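Side-chain contacts in prolyl oligopeptidase (Galerina marginata, PDB 5N4B), which cleaves peptide bonds after prolyl residues and macrocyclises the resulting toxin precursor in the biosynthesis of the amanitin family: residues I251-N256 and L287-E292; H303-V308 and D346-R351; E467-T472 and T550-I555; A558-L561 and K565-A568. The protein carries 1 engineered substitution. All blocks are in the same frame, centred on the assembly; numbering follows the deposited sequence.

Interaction 1. Residues I251-N256 and L287-E292; sequences IVYQDN and LLWVAE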
loop_
_atom_site.group_PDB
_atom_site.type_symbol
_atom_site.label_atom_id
_atom_site.label_comp_id
_atom_site.label_asym_id
_atom_site.label_seq_id
_atom_site.Cartn_x
_atom_site.Cartn_y
_atom_site.Cartn_z
ATOM N N ILE A 251 18.030 -20.029 -11.914
ATOM C CA ILE A 251 18.161 -19.348 -10.634
ATOM C C ILE A 251 19.290 -18.335 -10.788
ATOM O O ILE A 251 20.468 -18.710 -10.888
ATOM C CB ILE A 251 18.443 -20.306 -9.465
ATOM C CG1 ILE A 251 17.239 -21.220 -9.231
ATOM C CG2 ILE A 251 18.684 -19.496 -8.194
ATOM C CD1 ILE A 251 17.476 -22.276 -8.124
ATOM N N VAL A 252 18.930 -17.054 -10.837
ATOM C CA VAL A 252 19.853 -15.929 -10.976
ATOM C C VAL A 252 20.549 -15.635 -9.649
ATOM O O VAL A 252 21.747 -15.312 -9.603
ATOM C CB VAL A 252 19.030 -14.722 -11.480
ATOM C CG1 VAL A 252 19.761 -13.468 -11.401
ATOM C CG2 VAL A 252 18.572 -14.986 -12.909
ATOM N N TYR A 253 19.829 -15.742 -8.539
ATOM C CA TYR A 253 20.438 -15.558 -7.233
ATOM C C TYR A 253 19.593 -16.216 -6.146
ATOM O O TYR A 253 18.369 -16.150 -6.170
ATOM C CB TYR A 253 20.663 -14.080 -6.843
ATOM C CG TYR A 253 21.608 -13.998 -5.657
ATOM C CD1 TYR A 253 22.942 -14.336 -5.817
ATOM C CD2 TYR A 253 21.184 -13.609 -4.419
ATOM C CE1 TYR A 253 23.815 -14.335 -4.734
ATOM C CE2 TYR A 253 22.036 -13.547 -3.312
ATOM C CZ TYR A 253 23.360 -13.928 -3.488
ATOM O OH TYR A 253 24.261 -13.938 -2.445
ATOM N N GLN A 254 20.266 -16.794 -5.152
ATOM C CA GLN A 254 19.658 -17.144 -3.872
ATOM C C GLN A 254 20.761 -17.184 -2.826
ATOM O O GLN A 254 21.950 -17.201 -3.175
ATOM C CB GLN A 254 18.906 -18.475 -3.939
ATOM C CG GLN A 254 19.756 -19.697 -4.042
ATOM C CD GLN A 254 18.884 -20.949 -3.980
ATOM O OE1 GLN A 254 18.114 -21.154 -3.030
ATOM N NE2 GLN A 254 18.980 -21.745 -4.984
ATOM N N ASP A 255 20.365 -17.175 -1.557
ATOM C CA ASP A 255 21.348 -17.152 -0.467
ATOM C C ASP A 255 20.841 -18.027 0.666
ATOM O O ASP A 255 20.093 -17.579 1.532
ATOM C CB ASP A 255 21.654 -15.735 -0.002
ATOM C CG ASP A 255 22.741 -15.689 1.012
ATOM O OD1 ASP A 255 23.126 -16.774 1.494
ATOM O OD2 ASP A 255 23.165 -14.553 1.364
ATOM N N ASN A 256 21.316 -19.287 0.659
ATOM C CA ASN A 256 20.920 -20.259 1.668
ATOM C C ASN A 256 21.389 -19.872 3.066
ATOM O O ASN A 256 20.796 -20.324 4.045
ATOM C CB ASN A 256 21.528 -21.623 1.311
ATOM C CG ASN A 256 21.177 -22.091 -0.111
ATOM O OD1 ASN A 256 20.060 -21.897 -0.613
ATOM N ND2 ASN A 256 22.147 -22.725 -0.762
ATOM N N LEU A 287 21.203 -3.977 -0.614
ATOM C CA LEU A 287 22.391 -4.214 -1.397
ATOM C C LEU A 287 22.083 -3.974 -2.876
ATOM O O LEU A 287 20.928 -3.982 -3.325
ATOM C CB LEU A 287 22.909 -5.661 -1.223
ATOM C CG LEU A 287 23.086 -6.105 0.223
ATOM C CD1 LEU A 287 23.717 -7.484 0.268
ATOM C CD2 LEU A 287 23.870 -5.153 1.044
ATOM N N LEU A 288 23.126 -3.753 -3.646
ATOM C CA LEU A 288 22.999 -3.519 -5.077
ATOM C C LEU A 288 24.215 -4.121 -5.763
ATOM O O LEU A 288 25.349 -3.668 -5.557
ATOM C CB LEU A 288 22.897 -2.020 -5.386
ATOM C CG LEU A 288 23.049 -1.627 -6.869
ATOM C CD1 LEU A 288 21.902 -2.140 -7.621
ATOM C CD2 LEU A 288 23.213 -0.124 -7.013
ATOM N N TRP A 289 23.971 -5.170 -6.546
ATOM C CA TRP A 289 25.012 -5.827 -7.326
ATOM C C TRP A 289 24.686 -5.653 -8.803
ATOM O O TRP A 289 23.502 -5.504 -9.193
ATOM C CB TRP A 289 25.160 -7.316 -6.985
ATOM C CG TRP A 289 25.576 -7.646 -5.570
ATOM C CD1 TRP A 289 25.925 -6.795 -4.574
ATOM C CD2 TRP A 289 25.672 -8.963 -5.032
ATOM N NE1 TRP A 289 26.224 -7.507 -3.429
ATOM C CE2 TRP A 289 26.092 -8.841 -3.696
ATOM C CE3 TRP A 289 25.430 -10.232 -5.563
ATOM C CZ2 TRP A 289 26.291 -9.940 -2.879
ATOM C CZ3 TRP A 289 25.605 -11.344 -4.736
ATOM C CH2 TRP A 289 26.066 -11.174 -3.423
ATOM N N VAL A 290 25.724 -5.639 -9.638
ATOM C CA VAL A 290 25.587 -5.334 -11.052
ATOM C C VAL A 290 26.275 -6.401 -11.867
ATOM O O VAL A 290 27.457 -6.666 -11.657
ATOM C CB VAL A 290 26.213 -3.965 -11.387
ATOM C CG1 VAL A 290 26.035 -3.654 -12.889
ATOM C CG2 VAL A 290 25.609 -2.859 -10.531
ATOM N N ALA A 291 25.578 -6.952 -12.833
ATOM C CA ALA A 291 26.130 -7.904 -13.786
ATOM C C ALA A 291 26.105 -7.303 -15.178
ATOM O O ALA A 291 25.147 -6.617 -15.566
ATOM C CB ALA A 291 25.361 -9.220 -13.831
ATOM N N GLU A 292 27.113 -7.611 -15.967
ATOM C CA GLU A 292 27.126 -7.276 -17.378
ATOM C C GLU A 292 26.485 -8.415 -18.165
ATOM O O GLU A 292 26.837 -9.594 -17.982
ATOM C CB GLU A 292 28.566 -7.057 -17.827
ATOM C CG GLU A 292 29.207 -5.825 -17.236
ATOM C CD GLU A 292 30.563 -5.546 -17.822
ATOM O OE1 GLU A 292 31.215 -6.514 -18.256
ATOM O OE2 GLU A 292 30.964 -4.370 -17.855
#
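The indole of W289 presents the edge of its six-membered ring to the face of the Y253 phenol, an offset edge-to-face pair with centroids 5.2 Å apart and planes at 76°. Two indole carbons do the touching. CZ3 of W289 lies 3.5 Å from CE1 of Y253 and almost as near to CZ, while CH2 of W289 slides past the ring toward the hydroxyl, 3.4 Å from Y253 OH. The offset therefore runs along the phenol toward its oxygen, and the two side chains cross at about a right angle. Other aromatic groups extend the cluster: Y263 meets Y253 edge-to-face, and W304 meets the W289 indole with planes at about 50°. The polar corner of the indole is also held, since W289 NE1 donates to OD1 of N309.

The backbones stay well apart, with CA of Y253 10.8 Å from CA of W289, and between these two segments the span is bridged by the two side chains. The phenol is swung out anti to the backbone N of Y253 (chi1 -165°). At Y253 the strand has a classic beta bulge, V252 and Y253 both facing M237.

This is packing between consecutive blades of the N-terminal beta-propeller. Strand 250-254 is the outermost strand of one four-stranded antiparallel blade; strand 287-292 is the third of the next, between strands 273-279 and 305-308. Y253 also rests on L276 and Q278 of strand 273-279, and W289 on K306 of strand 305-308.

Interaction 2. Residues H303-V308 and D346-R351; sequences HWRKVV and DEPEIR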
loop_
_atom_site.group_PDB
_atom_site.type_symbol
_atom_site.label_atom_id
_atom_site.label_comp_id
_atom_site.label_asym_id
_atom_site.label_seq_id
_atom_site.Cartn_x
_atom_site.Cartn_y
_atom_site.Cartn_z
ATOM N N HIS A 303 28.071 -13.320 -13.323
ATOM C CA HIS A 303 29.119 -12.683 -12.557
ATOM C C HIS A 303 28.567 -11.382 -11.963
ATOM O O HIS A 303 28.298 -10.427 -12.690
ATOM C CB HIS A 303 30.339 -12.438 -13.420
ATOM C CG HIS A 303 31.457 -11.816 -12.670
ATOM N ND1 HIS A 303 31.765 -12.168 -11.372
ATOM C CD2 HIS A 303 32.332 -10.847 -13.015
ATOM C CE1 HIS A 303 32.778 -11.437 -10.950
ATOM N NE2 HIS A 303 33.152 -10.639 -11.929
ATOM N N TRP A 304 28.444 -11.340 -10.641
ATOM C CA TRP A 304 28.003 -10.139 -9.939
ATOM C C TRP A 304 29.181 -9.313 -9.481
ATOM O O TRP A 304 30.049 -9.811 -8.752
ATOM C CB TRP A 304 27.177 -10.520 -8.726
ATOM C CG TRP A 304 25.962 -11.243 -9.030
ATOM C CD1 TRP A 304 25.689 -12.565 -8.781
ATOM C CD2 TRP A 304 24.802 -10.718 -9.690
ATOM N NE1 TRP A 304 24.457 -12.874 -9.221
ATOM C CE2 TRP A 304 23.871 -11.769 -9.787
ATOM C CE3 TRP A 304 24.456 -9.449 -10.188
ATOM C CZ2 TRP A 304 22.618 -11.598 -10.349
ATOM C CZ3 TRP A 304 23.176 -9.301 -10.758
ATOM C CH2 TRP A 304 22.304 -10.369 -10.835
ATOM N N ARG A 305 29.148 -8.017 -9.812
ATOM C CA ARG A 305 30.004 -7.025 -9.201
ATOM C C ARG A 305 29.281 -6.448 -7.986
ATOM O O ARG A 305 28.184 -5.893 -8.114
ATOM C CB ARG A 305 30.317 -5.903 -10.181
ATOM C CG ARG A 305 31.231 -4.824 -9.635
ATOM C CD ARG A 305 31.585 -3.832 -10.678
ATOM N NE ARG A 305 32.453 -2.806 -10.145
ATOM C CZ ARG A 305 33.022 -1.854 -10.888
ATOM N NH1 ARG A 305 32.819 -1.791 -12.192
ATOM N NH2 ARG A 305 33.819 -0.955 -10.315
ATOM N N LYS A 306 29.899 -6.552 -6.818
ATOM C CA LYS A 306 29.258 -6.266 -5.526
ATOM C C LYS A 306 29.430 -4.783 -5.172
ATOM O O LYS A 306 30.088 -4.400 -4.210
ATOM C CB LYS A 306 29.782 -7.209 -4.455
ATOM C CG LYS A 306 29.524 -8.686 -4.759
ATOM C CD LYS A 306 30.082 -9.592 -3.621
ATOM C CE LYS A 306 29.880 -11.072 -3.899
ATOM N NZ LYS A 306 30.605 -11.811 -2.791
ATOM N N VAL A 307 28.723 -3.955 -5.939
ATOM C CA VAL A 307 28.919 -2.508 -5.891
ATOM C C VAL A 307 28.543 -1.947 -4.532
ATOM O O VAL A 307 29.296 -1.157 -3.943
ATOM C CB VAL A 307 28.169 -1.812 -7.035
ATOM C CG1 VAL A 307 28.246 -0.338 -6.929
ATOM C CG2 VAL A 307 28.744 -2.239 -8.357
ATOM N N VAL A 308 27.357 -2.295 -4.036
ATOM C CA VAL A 308 26.925 -1.980 -2.673
ATOM C C VAL A 308 26.788 -3.309 -1.952
ATOM O O VAL A 308 25.907 -4.117 -2.276
ATOM C CB VAL A 308 25.603 -1.185 -2.639
ATOM C CG1 VAL A 308 25.129 -0.981 -1.192
ATOM C CG2 VAL A 308 25.727 0.171 -3.352
ATOM N N ASP A 346 37.862 0.759 -11.448
ATOM C CA ASP A 346 37.891 -0.415 -10.571
ATOM C C ASP A 346 37.304 -0.081 -9.214
ATOM O O ASP A 346 36.518 -0.856 -8.649
ATOM C CB ASP A 346 39.321 -0.911 -10.378
ATOM C CG ASP A 346 39.789 -1.769 -11.517
ATOM O OD1 ASP A 346 40.202 -1.197 -12.555
ATOM O OD2 ASP A 346 39.725 -3.014 -11.375
ATOM N N GLU A 347 37.643 1.086 -8.711
ATOM C CA GLU A 347 37.035 1.692 -7.540
ATOM C C GLU A 347 36.022 2.659 -8.073
ATOM O O GLU A 347 36.394 3.749 -8.522
ATOM C CB GLU A 347 38.049 2.417 -6.650
ATOM C CG GLU A 347 38.675 1.502 -5.644
ATOM C CD GLU A 347 37.631 0.977 -4.675
ATOM O OE1 GLU A 347 37.377 -0.244 -4.674
ATOM O OE2 GLU A 347 37.015 1.799 -3.962
ATOM N N PRO A 348 34.738 2.307 -8.085
ATOM C CA PRO A 348 33.764 3.201 -8.693
ATOM C C PRO A 348 33.877 4.606 -8.121
ATOM O O PRO A 348 34.072 4.824 -6.913
ATOM C CB PRO A 348 32.426 2.592 -8.272
ATOM C CG PRO A 348 32.715 1.149 -7.916
ATOM C CD PRO A 348 34.113 1.155 -7.402
ATOM N N GLU A 349 33.737 5.572 -9.005
ATOM C CA GLU A 349 33.622 6.973 -8.596
ATOM C C GLU A 349 32.148 7.340 -8.366
ATOM O O GLU A 349 31.308 7.119 -9.248
ATOM C CB GLU A 349 34.236 7.796 -9.704
ATOM C CG GLU A 349 34.365 9.262 -9.425
ATOM C CD GLU A 349 35.219 9.923 -10.473
ATOM O OE1 GLU A 349 36.426 10.170 -10.230
ATOM O OE2 GLU A 349 34.696 10.145 -11.575
ATOM N N ILE A 350 31.865 7.961 -7.218
ATOM C CA ILE A 350 30.508 8.315 -6.748
ATOM C C ILE A 350 30.402 9.832 -6.597
ATOM O O ILE A 350 31.282 10.460 -5.992
ATOM C CB ILE A 350 30.155 7.585 -5.443
ATOM C CG1 ILE A 350 30.366 6.053 -5.646
ATOM C CG2 ILE A 350 28.740 7.912 -5.007
ATOM C CD1 ILE A 350 29.957 5.194 -4.432
ATOM N N ARG A 351 29.385 10.432 -7.230
ATOM C CA ARG A 351 29.179 11.872 -7.292
ATOM C C ARG A 351 27.695 12.186 -7.180
ATOM O O ARG A 351 26.862 11.392 -7.612
ATOM C CB ARG A 351 29.707 12.395 -8.639
ATOM C CG ARG A 351 31.199 12.443 -8.712
ATOM C CD ARG A 351 31.673 12.739 -10.128
ATOM N NE ARG A 351 33.100 13.028 -10.148
ATOM C CZ ARG A 351 33.805 13.165 -11.251
ATOM N NH1 ARG A 351 33.243 13.040 -12.455
ATOM N NH2 ARG A 351 35.085 13.514 -11.112
#
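R305 reaches from the outermost strand of one beta-propeller blade to the loop leading into the outermost strand of the next, meeting D346 and P348 there at the protein surface. The strand carrying it turns a corner at V307, the last residue of an inverse gamma turn centred on K306, whereas strand 349-352 begins directly beyond P348.

Polar interactions hold the guanidinium by backbone carbonyls. NH1 of R305 donates to the carbonyl O of L343 and NH2 to that of K345, two residues of the loop just before D346. NH2 of R305 also lies 3.2 Å from D346 O, and the carbonyl dipoles would probably stabilise the positive charge. The nearby carboxylates act only at longer range: D346 OD2 is 6.3 Å from R305 NH2, and the D346 side chain is poorly ordered.

The reach itself comes from an arginine chain extended from CG to NE, its CG anti to the backbone N (chi1 -179°), which carries the charged end across the gap between the blades.

Van der Waals contact comes from the proline ring, which approaches from the opposite direction, rests on I341 of its own blade and lays its CH2 groups against the guanidinium. CG of P348 comes 3.4 Å from R305 NH2, with P348 CD at 3.6 Å from the same nitrogen.

Interaction 3. Residues E467-T472 and T550-I555; sequences ESKDGT and TFDDFI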
loop_
_atom_site.group_PDB
_atom_site.type_symbol
_atom_site.label_atom_id
_atom_site.label_comp_id
_atom_site.label_asym_id
_atom_site.label_seq_id
_atom_site.Cartn_x
_atom_site.Cartn_y
_atom_site.Cartn_z
ATOM N N GLU A 467 1.597 20.548 17.857
ATOM C CA GLU A 467 2.796 20.204 18.620
ATOM C C GLU A 467 2.567 18.896 19.356
ATOM O O GLU A 467 1.522 18.706 19.994
ATOM C CB GLU A 467 3.101 21.308 19.644
ATOM C CG GLU A 467 4.404 21.168 20.348
ATOM C CD GLU A 467 4.689 22.362 21.247
ATOM O OE1 GLU A 467 4.406 23.497 20.811
ATOM O OE2 GLU A 467 5.222 22.164 22.360
ATOM N N SER A 468 3.518 17.996 19.242
ATOM C CA SER A 468 3.465 16.746 19.965
ATOM C C SER A 468 4.005 16.946 21.373
ATOM O O SER A 468 4.535 18.007 21.702
ATOM C CB SER A 468 4.225 15.643 19.216
ATOM O OG SER A 468 3.876 14.365 19.748
ATOM N N LYS A 469 3.866 15.900 22.185
ATOM C CA LYS A 469 4.344 15.913 23.576
ATOM C C LYS A 469 5.746 16.482 23.731
ATOM O O LYS A 469 5.991 17.311 24.623
ATOM C CB LYS A 469 4.291 14.457 24.072
ATOM C CG LYS A 469 4.686 14.290 25.497
ATOM C CD LYS A 469 4.548 12.840 25.933
ATOM C CE LYS A 469 5.275 12.583 27.237
ATOM N NZ LYS A 469 5.018 11.194 27.653
ATOM N N ASP A 470 6.683 16.052 22.894
ATOM C CA ASP A 470 8.073 16.418 22.998
ATOM C C ASP A 470 8.397 17.737 22.320
ATOM O O ASP A 470 9.569 18.125 22.287
ATOM C CB ASP A 470 8.977 15.280 22.518
ATOM C CG ASP A 470 8.974 15.077 20.990
ATOM O OD1 ASP A 470 8.315 15.876 20.283
ATOM O OD2 ASP A 470 9.673 14.154 20.503
ATOM N N GLY A 471 7.405 18.432 21.787
ATOM C CA GLY A 471 7.630 19.721 21.184
ATOM C C GLY A 471 7.738 19.707 19.670
ATOM O O GLY A 471 7.700 20.775 19.051
ATOM N N THR A 472 7.816 18.522 19.056
ATOM C CA THR A 472 7.938 18.434 17.607
ATOM C C THR A 472 6.682 18.960 16.931
ATOM O O THR A 472 5.555 18.624 17.317
ATOM C CB THR A 472 8.165 16.989 17.185
ATOM O OG1 THR A 472 9.291 16.461 17.890
ATOM C CG2 THR A 472 8.423 16.899 15.691
ATOM N N THR A 550 5.124 7.792 17.666
ATOM C CA THR A 550 4.019 7.680 16.706
ATOM C C THR A 550 2.678 7.823 17.401
ATOM O O THR A 550 1.775 8.530 16.924
ATOM C CB THR A 550 4.114 6.342 16.016
ATOM O OG1 THR A 550 5.390 6.226 15.328
ATOM C CG2 THR A 550 3.008 6.175 15.054
ATOM N N PHE A 551 2.530 7.121 18.526
ATOM C CA PHE A 551 1.297 7.150 19.302
ATOM C C PHE A 551 1.077 8.523 19.938
ATOM O O PHE A 551 -0.022 9.071 19.879
ATOM C CB PHE A 551 1.319 6.044 20.364
ATOM C CG PHE A 551 1.251 4.672 19.776
ATOM C CD1 PHE A 551 2.385 4.010 19.387
ATOM C CD2 PHE A 551 0.046 4.061 19.548
ATOM C CE1 PHE A 551 2.331 2.762 18.791
ATOM C CE2 PHE A 551 -0.015 2.843 18.954
ATOM C CZ PHE A 551 1.092 2.170 18.616
ATOM N N ASP A 552 2.137 9.108 20.522
ATOM C CA ASP A 552 2.029 10.446 21.073
ATOM C C ASP A 552 1.616 11.452 19.990
ATOM O O ASP A 552 0.798 12.336 20.236
ATOM C CB ASP A 552 3.362 10.835 21.724
ATOM C CG ASP A 552 3.638 10.079 23.047
ATOM O OD1 ASP A 552 2.666 9.614 23.686
ATOM O OD2 ASP A 552 4.821 10.012 23.445
ATOM N N ASP A 553 2.173 11.338 18.796
ATOM C CA ASP A 553 1.825 12.263 17.717
ATOM C C ASP A 553 0.349 12.113 17.347
ATOM O O ASP A 553 -0.347 13.092 17.118
ATOM C CB ASP A 553 2.696 12.008 16.480
ATOM C CG ASP A 553 4.152 12.408 16.648
ATOM O OD1 ASP A 553 4.488 13.039 17.651
ATOM O OD2 ASP A 553 4.910 12.051 15.721
ATOM N N PHE A 554 -0.140 10.876 17.277
ATOM C CA PHE A 554 -1.517 10.637 16.852
ATOM C C PHE A 554 -2.511 11.095 17.915
ATOM O O PHE A 554 -3.535 11.727 17.601
ATOM C CB PHE A 554 -1.702 9.153 16.529
ATOM C CG PHE A 554 -2.879 8.836 15.637
ATOM C CD1 PHE A 554 -2.959 9.307 14.350
ATOM C CD2 PHE A 554 -3.831 7.936 16.065
ATOM C CE1 PHE A 554 -4.017 8.965 13.517
ATOM C CE2 PHE A 554 -4.898 7.593 15.256
ATOM C CZ PHE A 554 -4.998 8.111 14.002
ATOM N N ILE A 555 -2.205 10.823 19.177
ATOM C CA ILE A 555 -3.054 11.291 20.259
ATOM C C ILE A 555 -3.063 12.824 20.355
ATOM O O ILE A 555 -4.117 13.459 20.502
ATOM C CB ILE A 555 -2.623 10.617 21.570
ATOM C CG1 ILE A 555 -2.941 9.128 21.514
ATOM C CG2 ILE A 555 -3.306 11.316 22.744
ATOM C CD1 ILE A 555 -2.200 8.323 22.580
HETATM O O HOH W 1 5.837 9.250 25.743
HETATM O O HOH W 2 1.546 13.696 22.545
#
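A polar contact, part direct and part water-mediated, joins the turn between strands 459-467 and 473-481 to the flank of helix 548-563 in the catalytic domain. Its one direct hydrogen bond is short: S468 OG donates to D553 OD1 at 2.6 Å, nearly in line with the C-O bond of the carboxylate. With OG anti to the backbone N (chi1 -165°), the serine hydroxyl is carried toward the helix. R529 strengthens the junction, since its NH2 forms a salt bridge to D553 OD1 and its NH1 another to D470 OD2.

The turn is a beta hairpin connection, a type I turn from S468 to G471 closed by G471 N to S468 O. D470 stiffens it through an Asx turn. D470 OD1 accepts from both T472 N and T472 OG1, the hydroxyl at 2.6 Å, and both donors come from the same face of the carboxylate plane.

K469 runs extended toward D552, where CD of K469 packs 3.8 Å from D552 OD2. Their charged atoms stop short of a salt bridge, K469 NZ lying 4.4 Å from D552 OD2. One water fills in, accepting from K469 NZ and donating to D552 OD2 at 2.6 Å; a second links K469 N to the helix carbonyl D552 O.

Interaction 4. Residues A558-L561 and K565-A568; sequences AQFL and KYAA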
loop_
_atom_site.group_PDB
_atom_site.type_symbol
_atom_site.label_atom_id
_atom_site.label_comp_id
_atom_site.label_asym_id
_atom_site.label_seq_id
_atom_site.Cartn_x
_atom_site.Cartn_y
_atom_site.Cartn_z
ATOM N N ALA A 558 -5.474 14.406 17.855
ATOM C CA ALA A 558 -6.883 14.357 18.248
ATOM C C ALA A 558 -7.176 15.383 19.325
ATOM O O ALA A 558 -8.230 16.028 19.295
ATOM C CB ALA A 558 -7.229 12.942 18.725
ATOM N N GLN A 559 -6.236 15.573 20.247
ATOM C CA GLN A 559 -6.411 16.572 21.289
ATOM C C GLN A 559 -6.442 17.969 20.682
ATOM O O GLN A 559 -7.243 18.812 21.089
ATOM C CB GLN A 559 -5.279 16.424 22.325
ATOM C CG GLN A 559 -5.382 15.106 23.081
ATOM C CD GLN A 559 -4.215 14.832 23.982
ATOM O OE1 GLN A 559 -3.051 15.067 23.640
ATOM N NE2 GLN A 559 -4.516 14.285 25.142
ATOM N N PHE A 560 -5.585 18.217 19.688
ATOM C CA PHE A 560 -5.520 19.504 19.004
ATOM C C PHE A 560 -6.801 19.816 18.249
ATOM O O PHE A 560 -7.278 20.953 18.259
ATOM C CB PHE A 560 -4.323 19.467 18.040
ATOM C CG PHE A 560 -4.240 20.622 17.069
ATOM C CD1 PHE A 560 -3.613 21.782 17.414
ATOM C CD2 PHE A 560 -4.784 20.531 15.822
ATOM C CE1 PHE A 560 -3.521 22.833 16.496
ATOM C CE2 PHE A 560 -4.701 21.597 14.930
ATOM C CZ PHE A 560 -4.061 22.721 15.289
ATOM N N LEU A 561 -7.391 18.810 17.595
ATOM C CA LEU A 561 -8.635 19.047 16.851
ATOM C C LEU A 561 -9.705 19.590 17.772
ATOM O O LEU A 561 -10.461 20.473 17.388
ATOM C CB LEU A 561 -9.113 17.757 16.191
ATOM C CG LEU A 561 -8.273 17.231 15.039
ATOM C CD1 LEU A 561 -8.792 15.891 14.601
ATOM C CD2 LEU A 561 -8.263 18.181 13.891
ATOM N N LYS A 565 -10.957 23.714 18.199
ATOM C CA LYS A 565 -12.319 23.883 17.707
ATOM C C LYS A 565 -12.538 23.429 16.275
ATOM O O LYS A 565 -13.523 23.811 15.644
ATOM C CB LYS A 565 -12.819 25.317 17.861
ATOM C CG LYS A 565 -12.529 25.961 19.208
ATOM C CD LYS A 565 -13.138 25.243 20.345
ATOM C CE LYS A 565 -13.035 26.092 21.645
ATOM N NZ LYS A 565 -12.083 25.507 22.666
ATOM N N TYR A 566 -11.668 22.572 15.762
ATOM C CA TYR A 566 -11.971 21.906 14.511
ATOM C C TYR A 566 -13.069 20.876 14.702
ATOM O O TYR A 566 -13.953 20.730 13.841
ATOM C CB TYR A 566 -10.699 21.216 13.981
ATOM C CG TYR A 566 -9.627 22.179 13.585
ATOM C CD1 TYR A 566 -9.640 22.824 12.356
ATOM C CD2 TYR A 566 -8.601 22.464 14.448
ATOM C CE1 TYR A 566 -8.632 23.753 12.028
ATOM C CE2 TYR A 566 -7.610 23.357 14.145
ATOM C CZ TYR A 566 -7.626 23.991 12.926
ATOM O OH TYR A 566 -6.617 24.916 12.635
ATOM N N ALA A 567 -13.044 20.177 15.832
ATOM C CA ALA A 567 -13.980 19.120 16.135
ATOM C C ALA A 567 -14.561 19.318 17.529
ATOM O O ALA A 567 -13.952 19.928 18.427
ATOM C CB ALA A 567 -13.288 17.765 16.084
ATOM N N ALA A 568 -15.742 18.739 17.721
ATOM C CA ALA A 568 -16.423 18.812 18.995
ATOM C C ALA A 568 -15.817 17.839 20.001
ATOM O O ALA A 568 -15.328 16.763 19.626
ATOM C CB ALA A 568 -17.890 18.450 18.819
#
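L561 packs its side chain against Y566 and A567 where helix 548-563 gives way to the loop before strand 572-577. CD2 of L561 lies 3.9 Å from CB of Y566, the two side chains crossing at about a right angle, while L561 CB faces A567 CB at 4.2 Å. Beside this centre two aromatic rings meet: CE2 of F560 comes 3.5 Å from CE2 of Y566. Their planes are tilted by 28° and the centroids stand 5.5 Å apart, so the rings are slid past one another with little overlap. F560 CG is anti to the backbone N (chi1 170°), which swings the ring round to the tyrosine. Beneath the pair, V464, M476 and I478 of the first two strands of the central sheet supply apolar support, and F486 meets the Y566 ring edge-to-face.

The polar edge is the carbonyl of L561. A567 N donates to L561 O at 3.0 Å with an N-H...O angle of 159°, approaching from above the carbonyl plane. Y566 N adds a weak, strongly bent bond to the same L561 O at 2.9 Å.

In this alpha/beta-hydrolase domain a carbonyl of the helix's last turn, L561 O, is thus taken up by the chain that follows. The two donors share that oxygen unequally, A567 N giving the straighter bond, and the combination of backbone capture and apolar burial ties the returning loop to the last turns of the helix.

How the interactions relate
Interactions 1 and 2 belong to the propeller and interactions 3 and 4 to the catalytic domain. The first two share a blade: strands 287-292 and 305-308 are sheet neighbours joined by backbone bonds, so one blade touches the preceding blade through aromatic rings, partly buried, and the following one through an arginine at the surface. Interactions 3 and 4 both use helix 548-563, their centres 15 Å apart. Both are partly buried, but the first relies on carboxylates, a hydroxyl and waters, the second on apolar side chains and a shared carbonyl. Between domains the separation is wide: interactions 2 and 4 have centres about 53 Å apart.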